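Local coordinates for mannan endo-1,4-beta-mannosidase (Bacillus subtilis, PDB 3CBW), which hydrolyses internal beta-1,4-mannosidic linkages in mannan, galactomannan and glucomannan, and takes part in glucomannan degradation, at residues N28-A31 with H32-N35; N190-N194 with E195-L199. The protein carries 3 engineered substitutions. All blocks are in the same frame, centred on the assembly; numbering follows the deposited sequence.

Interaction 1 of 2, residues N28-A31 with H32-N35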
# COMPACT_ATOMS: atom_id res chain seq x y z
N ASN A 28 -1.55 -15.21 7.17
CA ASN A 28 -0.69 -16.38 7.25
C ASN A 28 -0.38 -16.94 5.86
O ASN A 28 0.75 -17.35 5.57
CB ASN A 28 -1.33 -17.46 8.13
CG ASN A 28 -0.37 -18.58 8.45
OD1 ASN A 28 0.77 -18.32 8.82
ND2 ASN A 28 -0.80 -19.82 8.29
N TRP A 29 -1.39 -16.97 4.99
CA TRP A 29 -1.21 -17.43 3.62
C TRP A 29 -0.21 -16.55 2.86
O TRP A 29 0.72 -17.07 2.22
CB TRP A 29 -2.58 -17.47 2.95
CG TRP A 29 -2.59 -17.98 1.54
CD1 TRP A 29 -2.71 -19.28 1.13
CD2 TRP A 29 -2.53 -17.19 0.35
NE1 TRP A 29 -2.72 -19.34 -0.24
CE2 TRP A 29 -2.62 -18.07 -0.74
CE3 TRP A 29 -2.43 -15.80 0.10
CZ2 TRP A 29 -2.57 -17.62 -2.06
CZ3 TRP A 29 -2.40 -15.36 -1.20
CH2 TRP A 29 -2.47 -16.27 -2.27
N LEU A 30 -0.36 -15.23 2.95
CA LEU A 30 0.57 -14.31 2.28
C LEU A 30 2.01 -14.55 2.75
O LEU A 30 2.93 -14.62 1.93
CB LEU A 30 0.17 -12.85 2.54
CG LEU A 30 -1.06 -12.32 1.80
CD1 LEU A 30 -1.42 -10.95 2.37
CD2 LEU A 30 -0.83 -12.22 0.29
N ALA A 31 2.19 -14.68 4.06
CA ALA A 31 3.53 -14.76 4.62
C ALA A 31 4.27 -16.00 4.14
O ALA A 31 5.50 -16.01 4.07
CB ALA A 31 3.46 -14.75 6.12
N HIS A 32 3.52 -17.05 3.82
CA HIS A 32 4.13 -18.32 3.41
C HIS A 32 4.38 -18.46 1.91
O HIS A 32 4.96 -19.47 1.47
CB HIS A 32 3.30 -19.50 3.91
CG HIS A 32 3.46 -19.78 5.37
ND1 HIS A 32 2.78 -19.08 6.34
CD2 HIS A 32 4.20 -20.71 6.02
CE1 HIS A 32 3.10 -19.55 7.53
NE2 HIS A 32 3.96 -20.54 7.36
N LEU A 33 3.97 -17.48 1.11
CA LEU A 33 4.13 -17.59 -0.34
C LEU A 33 5.57 -17.88 -0.81
O LEU A 33 5.74 -18.69 -1.72
CB LEU A 33 3.58 -16.35 -1.06
CG LEU A 33 2.05 -16.24 -1.03
CD1 LEU A 33 1.61 -14.88 -1.51
CD2 LEU A 33 1.37 -17.35 -1.87
N PRO A 34 6.60 -17.24 -0.21
CA PRO A 34 7.96 -17.51 -0.72
C PRO A 34 8.47 -18.94 -0.52
O PRO A 34 9.52 -19.28 -1.06
CB PRO A 34 8.83 -16.51 0.06
CG PRO A 34 7.86 -15.42 0.46
CD PRO A 34 6.64 -16.19 0.83
N ASN A 35 7.75 -19.76 0.23
CA ASN A 35 8.11 -21.18 0.37
C ASN A 35 7.67 -22.03 -0.82
O ASN A 35 8.08 -23.18 -0.94
CB ASN A 35 7.52 -21.75 1.65
CG ASN A 35 8.04 -21.05 2.89
OD1 ASN A 35 9.15 -20.52 2.91
ND2 ASN A 35 7.23 -21.04 3.94
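His32 bends back over the last turn of helix 21-32 and meets Asn28 one turn earlier. Its CB lies 3.7 Å from Asn28 O. With CG beside the backbone N (chi1 -76°), the imidazole is directed back along the helix. ND1 then donates to Asn28 O at 2.8 Å, a nearly straight bond (163°) close to the ring plane. The backbone N of His32 reaches the same oxygen from the opposite face of its carbonyl plane, so two donors of one residue grip Asn28 O. Farther out, CE1 sits 2.9 Å from Asn28 OD1, with the amide turned steeply against the ring; that oxygen takes its hydrogen bond from Val12 N. At the tip, NE2 is hydrogen-bonded to Glu345 OE1. Replaced by an alanine, the residue loses both ring nitrogens, which is likely to leave Asn28 O without its straighter donor and Glu345 OE1 without its imidazole partner.

Leu33 N bonds Leu30 O (3.2 Å), a three-residue step in keeping with the 3-10 segment 33-35 that follows the helix toward strand 41-49. On the buried side, Leu33 CD2 lies over one face of the Trp29 indole, a CH-pi contact 4.0 Å from the six-membered ring centroid, and Leu33 CD1 runs beside Leu30 CD2. The ND1 bond implies a proton on ND1, and with NE2 facing a carboxylate the ring may well be doubly protonated.

Interaction 2 of 2, residues N190-N194 with E195-L199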
# COMPACT_ATOMS: atom_id res chain seq x y z
N ASN A 190 17.09 13.40 1.44
CA ASN A 190 18.03 12.53 2.18
C ASN A 190 18.65 13.18 3.42
O ASN A 190 19.76 12.84 3.82
CB ASN A 190 19.13 11.98 1.25
CG ASN A 190 18.62 10.86 0.37
OD1 ASN A 190 17.64 10.18 0.70
ND2 ASN A 190 19.30 10.63 -0.74
N GLN A 191 17.92 14.09 4.03
CA GLN A 191 18.40 14.81 5.20
C GLN A 191 17.80 14.17 6.44
O GLN A 191 16.60 14.26 6.69
CB GLN A 191 18.01 16.28 5.10
CG GLN A 191 18.45 17.14 6.29
CD GLN A 191 17.66 18.44 6.39
OE1 GLN A 191 16.51 18.44 6.83
NE2 GLN A 191 18.28 19.54 6.00
N LYS A 192 18.65 13.50 7.22
CA LYS A 192 18.19 12.88 8.45
C LYS A 192 17.78 13.99 9.42
O LYS A 192 18.47 14.99 9.57
CB LYS A 192 19.28 12.00 9.07
CG LYS A 192 18.74 11.00 10.09
CD LYS A 192 19.83 10.09 10.62
CE LYS A 192 19.22 9.02 11.51
NZ LYS A 192 20.23 8.02 11.96
N ASP A 193 16.60 13.82 10.01
CA ASP A 193 16.06 14.74 11.00
C ASP A 193 15.50 13.80 12.05
O ASP A 193 14.46 13.16 11.84
CB ASP A 193 14.98 15.61 10.32
CG ASP A 193 14.26 16.57 11.28
OD1 ASP A 193 14.27 16.36 12.51
OD2 ASP A 193 13.63 17.53 10.78
N ASN A 194 16.20 13.69 13.17
CA ASN A 194 15.85 12.73 14.20
C ASN A 194 14.48 13.01 14.79
O ASN A 194 13.71 12.09 15.07
CB ASN A 194 16.90 12.74 15.31
CG ASN A 194 18.19 12.10 14.88
OD1 ASN A 194 18.18 11.07 14.20
ND2 ASN A 194 19.32 12.70 15.26
N GLU A 195 14.16 14.29 14.97
CA GLU A 195 12.86 14.67 15.47
C GLU A 195 11.75 14.30 14.49
O GLU A 195 10.71 13.79 14.90
CB GLU A 195 12.81 16.16 15.85
CG GLU A 195 11.44 16.63 16.38
CD GLU A 195 10.99 15.95 17.67
OE1 GLU A 195 11.81 15.29 18.35
OE2 GLU A 195 9.80 16.08 18.03
N ARG A 196 11.97 14.55 13.20
CA ARG A 196 10.98 14.16 12.18
C ARG A 196 10.73 12.65 12.18
O ARG A 196 9.58 12.21 12.07
CB ARG A 196 11.38 14.66 10.79
CG ARG A 196 10.41 14.28 9.66
CD ARG A 196 8.99 14.79 9.88
NE ARG A 196 8.93 16.23 10.17
CZ ARG A 196 8.49 17.17 9.34
NH1 ARG A 196 8.04 16.87 8.11
NH2 ARG A 196 8.48 18.43 9.75
N ILE A 197 11.79 11.86 12.30
CA ILE A 197 11.67 10.41 12.35
C ILE A 197 10.80 10.00 13.55
O ILE A 197 9.89 9.17 13.41
CB ILE A 197 13.07 9.75 12.39
CG1 ILE A 197 13.77 9.92 11.04
CG2 ILE A 197 13.00 8.28 12.82
CD1 ILE A 197 15.28 9.70 11.07
N SER A 198 11.04 10.61 14.71
CA SER A 198 10.25 10.32 15.91
C SER A 198 8.78 10.70 15.72
O SER A 198 7.86 9.94 16.07
CB SER A 198 10.82 11.06 17.11
OG SER A 198 10.00 10.82 18.24
N LEU A 199 8.56 11.89 15.16
CA LEU A 199 7.20 12.37 14.93
C LEU A 199 6.45 11.50 13.92
O LEU A 199 5.24 11.26 14.09
CB LEU A 199 7.21 13.84 14.49
CG LEU A 199 7.76 14.84 15.52
CD1 LEU A 199 7.91 16.22 14.87
CD2 LEU A 199 6.87 14.92 16.77
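Asp193 lays its carboxylate against the first turn of helix 194-214, its CG 3.5 Å from Arg196 CB. With CG anti to the backbone N (chi1 176°), the side chain folds forward and brings OD1 to the backbone N of Arg196, 3.0 Å away. The bond is nearly straight at the hydrogen (165°), yet the N-H arrives from well above the carboxylate plane. OD2 points on to Asn131 ND2, so each carboxylate oxygen has a hydrogen-bond donor.

This is an N-cap: the aspartate side chain serves a backbone N-H of the opening turn, which has no earlier helical carbonyl to bond to. The negative charge at this end probably also interacts favourably with the helix dipole. The main chain of the same residue begins the regular helical pattern, Asp193 O accepting from Ile197 N at 3.0 Å, and Asn194 O follows with Ser198 N at 3.1 Å. In the (beta/alpha)8 barrel of this glycosidase, the helix so capped follows the loop that leaves strand 169-172.

Ile197 sends its CG1 branch back past the cap, to 3.4 Å from Asp193 O. Beyond it, Ile197 CD1 meets the aliphatic part of Lys192, 3.8 Å from Lys192 CG, the two chains passing at a slant; the lysine is extended, and its NZ makes a weak, long ion pair with Asp235. Arg196 leaves the cap in another direction. Bent at chi2 and chi3, it carries its buried guanidinium group to the amide oxygen of Asn131, the same residue whose nitrogen serves Asp193, and to Gly185 O and Ile129 O, which bond NE, NH1 and NH2 in turn.

Interactions 1 and 2 lie at opposite ends of two different helices: residues 28-35 where helix 21-32, ahead of the first barrel strand, runs out; residues 190-199 where helix 194-214, after strand 169-172, starts. Their nearest atoms are about 26 Å apart. Both are partly buried, but interaction 1 has more buried residues, among them an aromatic and aliphatic cluster against the barrel strands, whereas interaction 2 includes exposed ones. Their polar chemistry is reversed: at the helix end a side-chain N-H serves a backbone carbonyl, at the helix start a carboxylate serves a backbone N-H. Interaction 1 lies away from the substrate-binding and catalytic residues; Arg196 of interaction 2 is about 11 Å, side chain to side chain, from Trp181, a probable substrate-binding residue.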